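Local coordinates for putative antioxidant defense protein Mlr4105 (Mesorhizobium loti, PDB 3C1L) that probably has peroxiredoxin activity, serving antioxidant defence as an all-helical member of the AhpD-like, carboxymuconolactone decarboxylase family, at residues 52-57 with 162-167; 121-126 with 156-161; 81-86 with 170-175; 65-70 with 95-100. One frame throughout, in Å; residues are numbered along the deposited sequence.

Contact 1: residues 52-57 with 162-167; sequences TDIYND and AAFFNM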
loop_
_atom_site.group_PDB
_atom_site.type_symbol
_atom_site.label_atom_id
_atom_site.label_comp_id
_atom_site.label_asym_id
_atom_site.label_seq_id
_atom_site.Cartn_x
_atom_site.Cartn_y
_atom_site.Cartn_z
ATOM N N THR B 52 14.864 -19.910 23.065
ATOM C CA THR B 52 16.327 -19.817 23.013
ATOM C C THR B 52 16.921 -20.842 22.014
ATOM O O THR B 52 17.874 -20.512 21.325
ATOM C CB THR B 52 17.036 -19.937 24.420
ATOM O OG1 THR B 52 16.989 -21.280 24.877
ATOM C CG2 THR B 52 16.403 -19.027 25.491
ATOM N N ASP B 53 16.331 -22.044 21.930
ATOM C CA ASP B 53 16.667 -23.063 20.939
ATOM C C ASP B 53 16.591 -22.541 19.514
ATOM O O ASP B 53 17.566 -22.687 18.783
ATOM C CB ASP B 53 15.710 -24.283 21.014
ATOM C CG ASP B 53 15.982 -25.201 22.184
ATOM O OD1 ASP B 53 17.093 -25.188 22.781
ATOM O OD2 ASP B 53 15.060 -25.978 22.496
ATOM N N ILE B 54 15.431 -21.968 19.120
ATOM C CA ILE B 54 15.234 -21.424 17.773
ATOM C C ILE B 54 16.147 -20.241 17.559
ATOM O O ILE B 54 16.679 -20.093 16.485
ATOM C CB ILE B 54 13.804 -20.879 17.465
ATOM C CG1 ILE B 54 12.765 -21.958 17.577
ATOM C CG2 ILE B 54 13.686 -20.443 16.003
ATOM C CD1 ILE B 54 12.625 -22.775 16.284
ATOM N N TYR B 55 16.281 -19.361 18.544
ATOM C CA TYR B 55 17.099 -18.153 18.335
ATOM C C TYR B 55 18.587 -18.507 18.084
ATOM O O TYR B 55 19.255 -17.933 17.206
ATOM C CB TYR B 55 17.014 -17.239 19.543
ATOM C CG TYR B 55 17.821 -15.987 19.349
ATOM C CD1 TYR B 55 17.285 -14.898 18.665
ATOM C CD2 TYR B 55 19.113 -15.902 19.801
ATOM C CE1 TYR B 55 18.036 -13.740 18.461
ATOM C CE2 TYR B 55 19.873 -14.751 19.581
ATOM C CZ TYR B 55 19.325 -13.687 18.928
ATOM O OH TYR B 55 20.063 -12.557 18.720
ATOM N N ASN B 56 19.094 -19.407 18.911
ATOM C CA ASN B 56 20.455 -19.798 18.848
ATOM C C ASN B 56 20.791 -20.568 17.593
ATOM O O ASN B 56 21.761 -20.247 16.940
ATOM C CB ASN B 56 20.816 -20.644 20.065
ATOM C CG ASN B 56 20.929 -19.817 21.320
ATOM O OD1 ASN B 56 21.320 -18.656 21.253
ATOM N ND2 ASN B 56 20.602 -20.415 22.480
ATOM N N ASP B 57 20.027 -21.597 17.261
ATOM C CA ASP B 57 20.275 -22.262 15.988
ATOM C C ASP B 57 20.290 -21.246 14.860
ATOM O O ASP B 57 21.183 -21.255 14.017
ATOM C CB ASP B 57 19.207 -23.301 15.653
ATOM C CG ASP B 57 19.563 -24.099 14.402
ATOM O OD1 ASP B 57 20.467 -24.936 14.507
ATOM O OD2 ASP B 57 18.960 -23.880 13.329
ATOM N N ALA B 162 14.876 -14.007 7.843
ATOM C CA ALA B 162 13.966 -12.918 7.518
ATOM C C ALA B 162 12.534 -13.196 8.078
ATOM O O ALA B 162 11.936 -12.343 8.724
ATOM C CB ALA B 162 14.014 -12.602 5.968
ATOM N N ALA B 163 12.089 -14.433 7.926
ATOM C CA ALA B 163 10.821 -14.933 8.465
ATOM C C ALA B 163 10.695 -14.756 9.974
ATOM O O ALA B 163 9.697 -14.239 10.463
ATOM C CB ALA B 163 10.631 -16.426 8.082
ATOM N N PHE B 164 11.729 -15.188 10.701
ATOM C CA PHE B 164 11.775 -15.148 12.164
ATOM C C PHE B 164 11.620 -13.768 12.700
ATOM O O PHE B 164 10.949 -13.576 13.692
ATOM C CB PHE B 164 13.129 -15.699 12.645
ATOM C CG PHE B 164 13.265 -15.758 14.111
ATOM C CD1 PHE B 164 12.746 -16.820 14.826
ATOM C CD2 PHE B 164 13.953 -14.770 14.795
ATOM C CE1 PHE B 164 12.908 -16.871 16.235
ATOM C CE2 PHE B 164 14.104 -14.827 16.194
ATOM C CZ PHE B 164 13.594 -15.857 16.895
ATOM N N PHE B 165 12.217 -12.806 12.015
ATOM C CA PHE B 165 12.089 -11.395 12.403
ATOM C C PHE B 165 10.777 -10.729 12.121
ATOM O O PHE B 165 10.331 -9.862 12.876
ATOM C CB PHE B 165 13.322 -10.597 11.957
ATOM C CG PHE B 165 14.485 -10.850 12.906
ATOM C CD1 PHE B 165 14.533 -10.199 14.113
ATOM C CD2 PHE B 165 15.342 -11.871 12.689
ATOM C CE1 PHE B 165 15.514 -10.473 15.029
ATOM C CE2 PHE B 165 16.329 -12.160 13.583
ATOM C CZ PHE B 165 16.417 -11.454 14.772
ATOM N N ASN B 166 10.125 -11.167 11.061
ATOM C CA ASN B 166 8.740 -10.836 10.871
ATOM C C ASN B 166 7.826 -11.332 11.992
ATOM O O ASN B 166 6.855 -10.693 12.318
ATOM C CB ASN B 166 8.293 -11.349 9.523
ATOM C CG ASN B 166 8.692 -10.388 8.425
ATOM O OD1 ASN B 166 8.008 -9.398 8.248
ATOM N ND2 ASN B 166 9.847 -10.620 7.759
HETATM N N MSE B 167 8.162 -12.475 12.590
HETATM C CA MSE B 167 7.445 -12.944 13.749
HETATM C C MSE B 167 7.811 -12.132 14.993
HETATM O O MSE B 167 6.933 -11.750 15.730
HETATM C CB MSE B 167 7.698 -14.451 14.024
HETATM C CG MSE B 167 7.393 -14.870 15.458
HETATM SE SE MSE B 167 7.600 -16.749 15.732
HETATM C CE MSE B 167 6.409 -16.785 17.297
#
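F164 reaches out from segment 162-167 and is met by I54 and Y55, two consecutive residues of segment 52-57. The methyl branch of I54 makes the closer approach, with I54 CG2 lying 3.7 Å from F164 CE1 and also near CD1 on the same side of the ring. At the other meta position, F164 CE2 comes to 4.0 Å from Y55 CD1. It arrives at the edge of the tyrosine ring, close to its plane, and the two side chains run at about a right angle to one another. The phenyl group thus meets an aliphatic branch and an aromatic edge, both from segment 52-57, in a purely apolar meeting of modest area. With CG anti to the backbone N (chi1 -178°), F164 extends straight away from its own helix, and this carries its ring across a gap where the nearest CA atoms, those of Y55 and F164, are 8.7 Å apart.

Behind the ring stands F165, one face of which is covered by F164 CD2, 3.7 Å above the plane of the F165 ring and offset toward its rim. In the same turn of helix, A162 O takes two bonds, from N166 N and from N166 ND2, the latter 2.9 Å long and directed from above the carbonyl plane. N166 ND2 also bonds T131 OG1. The contact joins helix 45-60 to the long helix 152-175: F51 of helix 45-60 also packs on F164, helix 67-80 packs against Y55 through E71, and A50 and M167 of the second subunit close on I54 and F164.

Contact 2: residues 121-126 with 156-161; sequences TAMLEF and WDIAST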
loop_
_atom_site.group_PDB
_atom_site.type_symbol
_atom_site.label_atom_id
_atom_site.label_comp_id
_atom_site.label_asym_id
_atom_site.label_seq_id
_atom_site.Cartn_x
_atom_site.Cartn_y
_atom_site.Cartn_z
ATOM N N THR B 121 23.708 -7.073 -0.877
ATOM C CA THR B 121 22.584 -6.465 -1.552
ATOM C C THR B 121 21.525 -7.514 -1.977
ATOM O O THR B 121 20.351 -7.304 -1.752
ATOM C CB THR B 121 23.049 -5.609 -2.744
ATOM O OG1 THR B 121 23.958 -4.613 -2.264
ATOM C CG2 THR B 121 21.890 -4.927 -3.483
ATOM N N ALA B 122 21.920 -8.602 -2.614
ATOM C CA ALA B 122 20.964 -9.581 -3.078
ATOM C C ALA B 122 20.166 -10.203 -1.926
ATOM O O ALA B 122 18.968 -10.431 -2.040
ATOM C CB ALA B 122 21.648 -10.656 -3.923
HETATM N N MSE B 123 20.871 -10.453 -0.825
HETATM C CA MSE B 123 20.342 -11.026 0.385
HETATM C C MSE B 123 19.258 -10.163 1.036
HETATM O O MSE B 123 18.166 -10.644 1.383
HETATM C CB MSE B 123 21.534 -11.207 1.345
HETATM C CG MSE B 123 21.185 -11.682 2.719
HETATM SE SE MSE B 123 22.833 -12.007 3.690
HETATM C CE MSE B 123 23.278 -10.075 4.057
ATOM N N LEU B 124 19.571 -8.877 1.127
ATOM C CA LEU B 124 18.772 -7.895 1.787
ATOM C C LEU B 124 17.609 -7.542 0.888
ATOM O O LEU B 124 16.510 -7.359 1.369
ATOM C CB LEU B 124 19.627 -6.650 2.139
ATOM C CG LEU B 124 20.647 -6.763 3.307
ATOM C CD1 LEU B 124 21.236 -5.394 3.719
ATOM C CD2 LEU B 124 20.067 -7.440 4.522
ATOM N N GLU B 125 17.827 -7.473 -0.417
ATOM C CA GLU B 125 16.698 -7.221 -1.310
ATOM C C GLU B 125 15.692 -8.385 -1.274
ATOM O O GLU B 125 14.473 -8.147 -1.293
ATOM C CB GLU B 125 17.160 -6.923 -2.742
ATOM C CG GLU B 125 17.942 -5.583 -2.900
ATOM C CD GLU B 125 17.081 -4.317 -2.809
ATOM O OE1 GLU B 125 15.861 -4.419 -2.496
ATOM O OE2 GLU B 125 17.636 -3.202 -3.056
ATOM N N PHE B 126 16.177 -9.630 -1.189
ATOM C CA PHE B 126 15.240 -10.747 -1.005
ATOM C C PHE B 126 14.419 -10.597 0.324
ATOM O O PHE B 126 13.180 -10.715 0.348
ATOM C CB PHE B 126 15.973 -12.046 -1.043
ATOM C CG PHE B 126 15.098 -13.243 -0.973
ATOM C CD1 PHE B 126 14.402 -13.675 -2.100
ATOM C CD2 PHE B 126 14.994 -13.977 0.208
ATOM C CE1 PHE B 126 13.588 -14.793 -2.062
ATOM C CE2 PHE B 126 14.148 -15.108 0.280
ATOM C CZ PHE B 126 13.457 -15.527 -0.873
ATOM N N TRP B 156 17.549 -21.043 2.117
ATOM C CA TRP B 156 16.854 -21.494 3.308
ATOM C C TRP B 156 17.190 -20.629 4.542
ATOM O O TRP B 156 16.281 -20.230 5.253
ATOM C CB TRP B 156 17.108 -22.992 3.625
ATOM C CG TRP B 156 16.463 -23.401 4.932
ATOM C CD1 TRP B 156 16.880 -23.076 6.216
ATOM C CD2 TRP B 156 15.246 -24.136 5.094
ATOM N NE1 TRP B 156 16.003 -23.582 7.149
ATOM C CE2 TRP B 156 14.999 -24.244 6.493
ATOM C CE3 TRP B 156 14.373 -24.759 4.203
ATOM C CZ2 TRP B 156 13.915 -24.919 6.998
ATOM C CZ3 TRP B 156 13.296 -25.424 4.712
ATOM C CH2 TRP B 156 13.072 -25.506 6.104
ATOM N N ASP B 157 18.465 -20.361 4.808
ATOM C CA ASP B 157 18.845 -19.614 6.021
ATOM C C ASP B 157 18.448 -18.132 5.953
ATOM O O ASP B 157 18.035 -17.509 6.971
ATOM C CB ASP B 157 20.344 -19.743 6.283
ATOM C CG ASP B 157 20.762 -21.131 6.736
ATOM O OD1 ASP B 157 19.925 -21.882 7.252
ATOM O OD2 ASP B 157 21.960 -21.485 6.583
ATOM N N ILE B 158 18.575 -17.559 4.761
ATOM C CA ILE B 158 18.148 -16.156 4.543
ATOM C C ILE B 158 16.653 -16.060 4.786
ATOM O O ILE B 158 16.171 -15.160 5.512
ATOM C CB ILE B 158 18.491 -15.603 3.113
ATOM C CG1 ILE B 158 20.032 -15.566 2.896
ATOM C CG2 ILE B 158 17.771 -14.230 2.875
ATOM C CD1 ILE B 158 20.546 -15.700 1.373
ATOM N N ALA B 159 15.913 -16.998 4.200
ATOM C CA ALA B 159 14.448 -16.976 4.283
ATOM C C ALA B 159 13.997 -17.163 5.729
ATOM O O ALA B 159 13.120 -16.473 6.157
ATOM C CB ALA B 159 13.806 -17.997 3.383
ATOM N N SER B 160 14.638 -18.094 6.451
ATOM C CA SER B 160 14.355 -18.358 7.870
ATOM C C SER B 160 14.650 -17.188 8.779
ATOM O O SER B 160 13.931 -16.918 9.746
ATOM C CB SER B 160 15.183 -19.533 8.364
ATOM O OG SER B 160 14.654 -20.753 7.914
ATOM N N THR B 161 15.756 -16.516 8.493
ATOM C CA THR B 161 16.195 -15.411 9.305
ATOM C C THR B 161 15.192 -14.296 9.100
ATOM O O THR B 161 14.707 -13.726 10.075
ATOM C CB THR B 161 17.668 -14.952 8.996
ATOM O OG1 THR B 161 18.588 -16.080 9.101
ATOM C CG2 THR B 161 18.066 -13.877 9.964
#
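M123, F126 and I158 meet because of the way each side chain leaves its helix. In M123 and F126 alike, CG is anti to the backbone N (chi1 175° and -175°), which extends both residues away from segment 121-126, one turn apart. I158 has its CG2 methyl in the corresponding position, anti to its own N, while CG1 stands beside that N and anti to the carbonyl carbon. The CG1 branch goes to the side chain of the selenomethionine, with I158 CG1 4.1 Å from M123 CG. The CG2 methyl meets both the phenylalanine, where I158 CG2 lies 3.9 Å from F126 CD2, and the carbonyl oxygen of M123, to which it rests equally close.

Next along the same side of the ring A159 makes a smaller contribution. Its methyl, A159 CB, sits 4.3 Å from F126 CE2, at the ring edge and near the ring plane. The end of the M123 chain leads away from segment 156-161, and the bend at chi3 turns its terminal methyl. All four touching residues are buried, and the side-chain contacts are all apolar. The local helix axes stand 10.3 Å apart and cross at -45°, a spacing filled by the large I158, M123 and F126 side chains.

Helices 118-132 and 152-175 are the two elements joined. I73 of helix 67-80 packs on M123, D141 and L145 of helix 139-147 lie against F126, and A174 of the second subunit touches both F126 and A159.

Contact 3: residues 81-86 with 170-175; sequences NHCYYC and RVAAAI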
loop_
_atom_site.group_PDB
_atom_site.type_symbol
_atom_site.label_atom_id
_atom_site.label_comp_id
_atom_site.label_asym_id
_atom_site.label_seq_id
_atom_site.Cartn_x
_atom_site.Cartn_y
_atom_site.Cartn_z
ATOM N N ASN B 81 9.559 -2.789 9.369
ATOM C CA ASN B 81 8.395 -2.947 10.246
ATOM C C ASN B 81 8.422 -1.980 11.415
ATOM O O ASN B 81 7.515 -1.964 12.232
ATOM C CB ASN B 81 8.288 -4.375 10.762
ATOM C CG ASN B 81 8.011 -5.412 9.655
ATOM O OD1 ASN B 81 7.283 -5.166 8.668
ATOM N ND2 ASN B 81 8.521 -6.601 9.868
ATOM N N HIS B 82 9.436 -1.135 11.465
ATOM C CA HIS B 82 9.574 -0.122 12.500
ATOM C C HIS B 82 9.537 -0.716 13.909
ATOM O O HIS B 82 8.847 -0.212 14.767
ATOM C CB HIS B 82 8.545 1.018 12.337
ATOM C CG HIS B 82 8.740 1.841 11.091
ATOM N ND1 HIS B 82 9.828 2.674 10.896
ATOM C CD2 HIS B 82 7.994 1.930 9.966
ATOM C CE1 HIS B 82 9.716 3.263 9.720
ATOM N NE2 HIS B 82 8.614 2.829 9.137
ATOM N N CYS B 83 10.305 -1.783 14.136
ATOM C CA CYS B 83 10.345 -2.448 15.420
ATOM C C CYS B 83 11.410 -1.864 16.353
ATOM O O CYS B 83 12.579 -2.121 16.174
ATOM C CB CYS B 83 10.623 -3.940 15.269
ATOM S SG CYS B 83 10.557 -4.807 16.920
ATOM N N TYR B 84 10.970 -1.119 17.360
ATOM C CA TYR B 84 11.862 -0.529 18.351
ATOM C C TYR B 84 12.742 -1.538 19.129
ATOM O O TYR B 84 13.937 -1.291 19.373
ATOM C CB TYR B 84 11.028 0.264 19.334
ATOM C CG TYR B 84 11.832 0.886 20.425
ATOM C CD1 TYR B 84 12.943 1.667 20.130
ATOM C CD2 TYR B 84 11.484 0.699 21.766
ATOM C CE1 TYR B 84 13.700 2.237 21.132
ATOM C CE2 TYR B 84 12.228 1.276 22.758
ATOM C CZ TYR B 84 13.318 2.048 22.434
ATOM O OH TYR B 84 14.044 2.599 23.438
ATOM N N TYR B 85 12.165 -2.667 19.504
ATOM C CA TYR B 85 12.878 -3.663 20.273
ATOM C C TYR B 85 14.063 -4.150 19.459
ATOM O O TYR B 85 15.239 -4.145 19.912
ATOM C CB TYR B 85 11.980 -4.866 20.707
ATOM C CG TYR B 85 12.762 -5.755 21.667
ATOM C CD1 TYR B 85 13.659 -6.716 21.201
ATOM C CD2 TYR B 85 12.683 -5.560 23.023
ATOM C CE1 TYR B 85 14.438 -7.469 22.104
ATOM C CE2 TYR B 85 13.449 -6.317 23.921
ATOM C CZ TYR B 85 14.324 -7.256 23.459
ATOM O OH TYR B 85 15.081 -7.969 24.402
ATOM N N CYS B 86 13.752 -4.523 18.234
ATOM C CA CYS B 86 14.680 -5.244 17.423
ATOM C C CYS B 86 15.680 -4.351 16.795
ATOM O O CYS B 86 16.841 -4.751 16.673
ATOM C CB CYS B 86 13.959 -6.043 16.367
ATOM S SG CYS B 86 13.037 -7.453 17.070
ATOM N N ARG B 170 6.541 -8.674 15.366
ATOM C CA ARG B 170 5.105 -8.638 15.608
ATOM C C ARG B 170 4.837 -8.971 17.072
ATOM O O ARG B 170 3.978 -8.362 17.691
ATOM C CB ARG B 170 4.356 -9.540 14.612
ATOM C CG ARG B 170 4.351 -8.922 13.222
ATOM C CD ARG B 170 3.687 -9.755 12.179
ATOM N NE ARG B 170 3.448 -8.997 10.921
ATOM C CZ ARG B 170 4.326 -8.831 9.936
ATOM N NH1 ARG B 170 5.549 -9.343 10.012
ATOM N NH2 ARG B 170 3.992 -8.121 8.879
ATOM N N VAL B 171 5.582 -9.908 17.642
ATOM C CA VAL B 171 5.410 -10.149 19.044
ATOM C C VAL B 171 5.763 -8.861 19.841
ATOM O O VAL B 171 4.966 -8.433 20.672
ATOM C CB VAL B 171 6.179 -11.411 19.561
ATOM C CG1 VAL B 171 6.095 -11.510 21.119
ATOM C CG2 VAL B 171 5.630 -12.672 18.877
ATOM N N ALA B 172 6.893 -8.210 19.544
ATOM C CA ALA B 172 7.275 -6.966 20.265
ATOM C C ALA B 172 6.278 -5.800 20.030
ATOM O O ALA B 172 5.872 -5.100 20.973
ATOM C CB ALA B 172 8.755 -6.557 19.897
ATOM N N ALA B 173 5.839 -5.630 18.780
ATOM C CA ALA B 173 4.877 -4.597 18.428
ATOM C C ALA B 173 3.567 -4.827 19.160
ATOM O O ALA B 173 3.034 -3.931 19.816
ATOM C CB ALA B 173 4.661 -4.570 16.926
ATOM N N ALA B 174 3.066 -6.053 19.083
ATOM C CA ALA B 174 1.791 -6.398 19.681
ATOM C C ALA B 174 1.754 -6.126 21.174
ATOM O O ALA B 174 0.712 -5.680 21.648
ATOM C CB ALA B 174 1.437 -7.866 19.415
ATOM N N ILE B 175 2.849 -6.408 21.911
ATOM C CA ILE B 175 2.873 -6.171 23.383
ATOM C C ILE B 175 3.714 -4.977 23.882
ATOM O O ILE B 175 3.852 -4.815 25.114
ATOM C CB ILE B 175 3.321 -7.406 24.184
ATOM C CG1 ILE B 175 4.823 -7.691 23.988
ATOM C CG2 ILE B 175 2.477 -8.645 23.802
ATOM C CD1 ILE B 175 5.234 -8.873 24.820
HETATM O O HOH W 1 6.036 -6.948 7.203
#
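Y85 and A172 bring the backbones together, their CA atoms 6.5 Å apart, just after the chain turns through H82 in a Schellman motif and starts a new helix with C83 as N-cap. The A172 methyl meets two side chains: A172 CB is 3.7 Å from Y85 CB and 3.9 Å from C83 SG. C83 carries its sulfur anti to the backbone N (chi1 -176°), where SG also accepts from C86 N at 3.5 Å. The ring of Y85 continues onward, and its OH bonds V37 N.

At the other end, the N81 amide and R170 guanidinium planes are 73° apart and share a water, 2.6 Å from N81 OD1 and 2.9 Å from R170 NH2. N81 ND2 bonds N169 OD1, while R170 NE is held by L130 O of the second subunit. With an alanine at C83, the amide of C86 would probably lose its capping acceptor and A172 one of its apolar neighbours.

C83 and C86 have the CxxC spacing of the AhpD family, with H90 completing a CxxCxxxH pattern; their SG atoms are 3.6 Å apart, not disulfide-bonded, consistent with a reduced thiol pair.

Contact 4: residues 65-70 with 95-100; sequences LSKLDR and RQLSGD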
loop_
_atom_site.group_PDB
_atom_site.type_symbol
_atom_site.label_atom_id
_atom_site.label_comp_id
_atom_site.label_asym_id
_atom_site.label_seq_id
_atom_site.Cartn_x
_atom_site.Cartn_y
_atom_site.Cartn_z
ATOM N N LEU B 65 25.828 -18.147 5.943
ATOM C CA LEU B 65 25.716 -16.775 6.394
ATOM C C LEU B 65 26.574 -16.580 7.657
ATOM O O LEU B 65 26.570 -17.418 8.540
ATOM C CB LEU B 65 24.245 -16.459 6.722
ATOM C CG LEU B 65 23.236 -16.721 5.598
ATOM C CD1 LEU B 65 21.878 -16.177 5.935
ATOM C CD2 LEU B 65 23.698 -16.075 4.326
ATOM N N SER B 66 27.313 -15.473 7.728
ATOM C CA SER B 66 28.078 -15.151 8.884
ATOM C C SER B 66 27.099 -14.691 9.952
ATOM O O SER B 66 25.939 -14.474 9.680
ATOM C CB SER B 66 29.073 -14.045 8.564
ATOM O OG SER B 66 28.379 -12.871 8.225
ATOM N N LYS B 67 27.559 -14.539 11.178
ATOM C CA LYS B 67 26.645 -14.044 12.192
ATOM C C LYS B 67 26.228 -12.607 11.858
ATOM O O LYS B 67 25.126 -12.225 12.155
ATOM C CB LYS B 67 27.217 -14.176 13.620
ATOM C CG LYS B 67 27.517 -15.622 14.020
ATOM C CD LYS B 67 27.803 -15.830 15.533
ATOM C CE LYS B 67 28.428 -14.610 16.217
ATOM N NZ LYS B 67 28.865 -14.863 17.653
ATOM N N LEU B 68 27.127 -11.835 11.238
ATOM C CA LEU B 68 26.851 -10.438 10.923
ATOM C C LEU B 68 25.822 -10.320 9.796
ATOM O O LEU B 68 24.965 -9.453 9.865
ATOM C CB LEU B 68 28.159 -9.681 10.601
ATOM C CG LEU B 68 28.036 -8.311 9.913
ATOM C CD1 LEU B 68 27.422 -7.272 10.852
ATOM C CD2 LEU B 68 29.382 -7.813 9.421
ATOM N N ASP B 69 25.896 -11.193 8.785
ATOM C CA ASP B 69 24.895 -11.242 7.710
ATOM C C ASP B 69 23.483 -11.408 8.245
ATOM O O ASP B 69 22.529 -10.730 7.805
ATOM C CB ASP B 69 25.143 -12.442 6.762
ATOM C CG ASP B 69 26.313 -12.239 5.821
ATOM O OD1 ASP B 69 26.741 -11.085 5.501
ATOM O OD2 ASP B 69 26.827 -13.288 5.385
ATOM N N ARG B 70 23.342 -12.348 9.165
ATOM C CA ARG B 70 22.061 -12.640 9.819
ATOM C C ARG B 70 21.554 -11.496 10.705
ATOM O O ARG B 70 20.395 -11.155 10.616
ATOM C CB ARG B 70 22.122 -13.971 10.567
ATOM C CG ARG B 70 22.280 -15.154 9.643
ATOM C CD ARG B 70 22.523 -16.416 10.404
ATOM N NE ARG B 70 23.941 -16.676 10.643
ATOM C CZ ARG B 70 24.424 -17.684 11.343
ATOM N NH1 ARG B 70 23.625 -18.508 11.999
ATOM N NH2 ARG B 70 25.742 -17.839 11.421
ATOM N N ARG B 95 26.669 -3.051 15.094
ATOM C CA ARG B 95 27.754 -2.184 15.514
ATOM C C ARG B 95 28.860 -2.971 16.222
ATOM O O ARG B 95 30.039 -2.707 16.053
ATOM C CB ARG B 95 27.245 -1.139 16.520
ATOM C CG ARG B 95 26.241 -0.153 15.976
ATOM C CD ARG B 95 26.146 1.081 16.844
ATOM N NE ARG B 95 25.714 0.777 18.199
ATOM C CZ ARG B 95 24.457 0.531 18.551
ATOM N NH1 ARG B 95 23.491 0.567 17.642
ATOM N NH2 ARG B 95 24.162 0.264 19.817
ATOM N N GLN B 96 28.459 -3.935 17.032
ATOM C CA GLN B 96 29.412 -4.770 17.763
ATOM C C GLN B 96 30.210 -5.686 16.800
ATOM O O GLN B 96 31.440 -5.653 16.762
ATOM C CB GLN B 96 28.644 -5.580 18.787
ATOM C CG GLN B 96 29.499 -6.473 19.633
ATOM C CD GLN B 96 29.757 -5.844 20.958
ATOM O OE1 GLN B 96 28.973 -6.044 21.895
ATOM N NE2 GLN B 96 30.805 -5.014 21.042
ATOM N N LEU B 97 29.489 -6.470 16.001
ATOM C CA LEU B 97 30.105 -7.466 15.102
ATOM C C LEU B 97 30.981 -6.849 13.986
ATOM O O LEU B 97 32.022 -7.388 13.672
ATOM C CB LEU B 97 29.036 -8.400 14.480
ATOM C CG LEU B 97 28.289 -9.359 15.412
ATOM C CD1 LEU B 97 27.120 -10.064 14.675
ATOM C CD2 LEU B 97 29.225 -10.362 15.975
ATOM N N SER B 98 30.534 -5.745 13.383
ATOM C CA SER B 98 31.301 -5.056 12.342
ATOM C C SER B 98 32.403 -4.169 12.902
ATOM O O SER B 98 33.338 -3.869 12.191
ATOM C CB SER B 98 30.378 -4.219 11.414
ATOM O OG SER B 98 29.616 -3.243 12.115
ATOM N N GLY B 99 32.293 -3.754 14.159
ATOM C CA GLY B 99 33.195 -2.739 14.714
ATOM C C GLY B 99 32.961 -1.356 14.104
ATOM O O GLY B 99 33.807 -0.462 14.222
ATOM N N ASP B 100 31.805 -1.166 13.464
ATOM C CA ASP B 100 31.552 0.044 12.676
ATOM C C ASP B 100 30.200 0.595 13.046
ATOM O O ASP B 100 29.184 0.106 12.559
ATOM C CB ASP B 100 31.648 -0.304 11.186
ATOM C CG ASP B 100 31.224 0.826 10.269
ATOM O OD1 ASP B 100 30.986 1.950 10.749
ATOM O OD2 ASP B 100 31.116 0.566 9.048
#
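Between L68 and L97 there is no flat group; the guanidinium of R70 takes no part in the leucine contact, and S66 O meets it at its edge, in its plane. That bond, R70 NE to S66 O, is 3.1 Å long and nearly straight (170°), though the donor stands well above the carbonyl plane. R70 NH1 reaches on to L58 O and G61 O.

The contact itself is aliphatic. The two leucine side chains slide past each other in opposite directions, so each tip lies near the root of the other: L97 CD1 is 3.8 Å from L68 CA, and L68 CD1 is 4.1 Å from L97 CB. The same L97 CD1 methyl also lies 3.9 Å from K67 O, and L68 CD2 approaches S98 CB at 4.2 Å. L68 has CG anti to its own N (chi1 165°), which swings its methyls along helix 84-98 toward S98, whose OG is bonded to V94 O. A PEG molecule, probably from the crystallisation liquor, lies about 3 Å from the L68 side chain.

S66 and D69 form a capping box: D69 N gives to S66 OG at 3.0 Å, and S66 N gives to D69 OD2. With helix 67-80 starting here and helix 84-98 ending at S98, followed by G99 with positive phi, the contact closes the open end of an antiparallel helical hairpin within the carboxymuconolactone decarboxylase family region.

Helix 152-175 runs through contacts 1, 2 and 3, and contact 4 touches it through L65 CD1, 3.6 Å from I158 CG1; M123 SE, on helix 118-132, also lies 3.9 Å from D69 CB, tying contact 4 to contact 2. Contacts 1 and 3 meet through a probable hydrogen bond, N166 OD1 to N81 ND2, 3.3 Å. The CxxC pair of contact 3 is likely the redox centre, and H90, the histidine of the same sequence motif, meets F165 of contact 1 edge-to-face. Contacts 3 and 4 lie at the two ends of the hairpin, their centres 21 Å apart. Contacts 1, 2 and 3 all touch the second subunit; contact 4 touches no other chain.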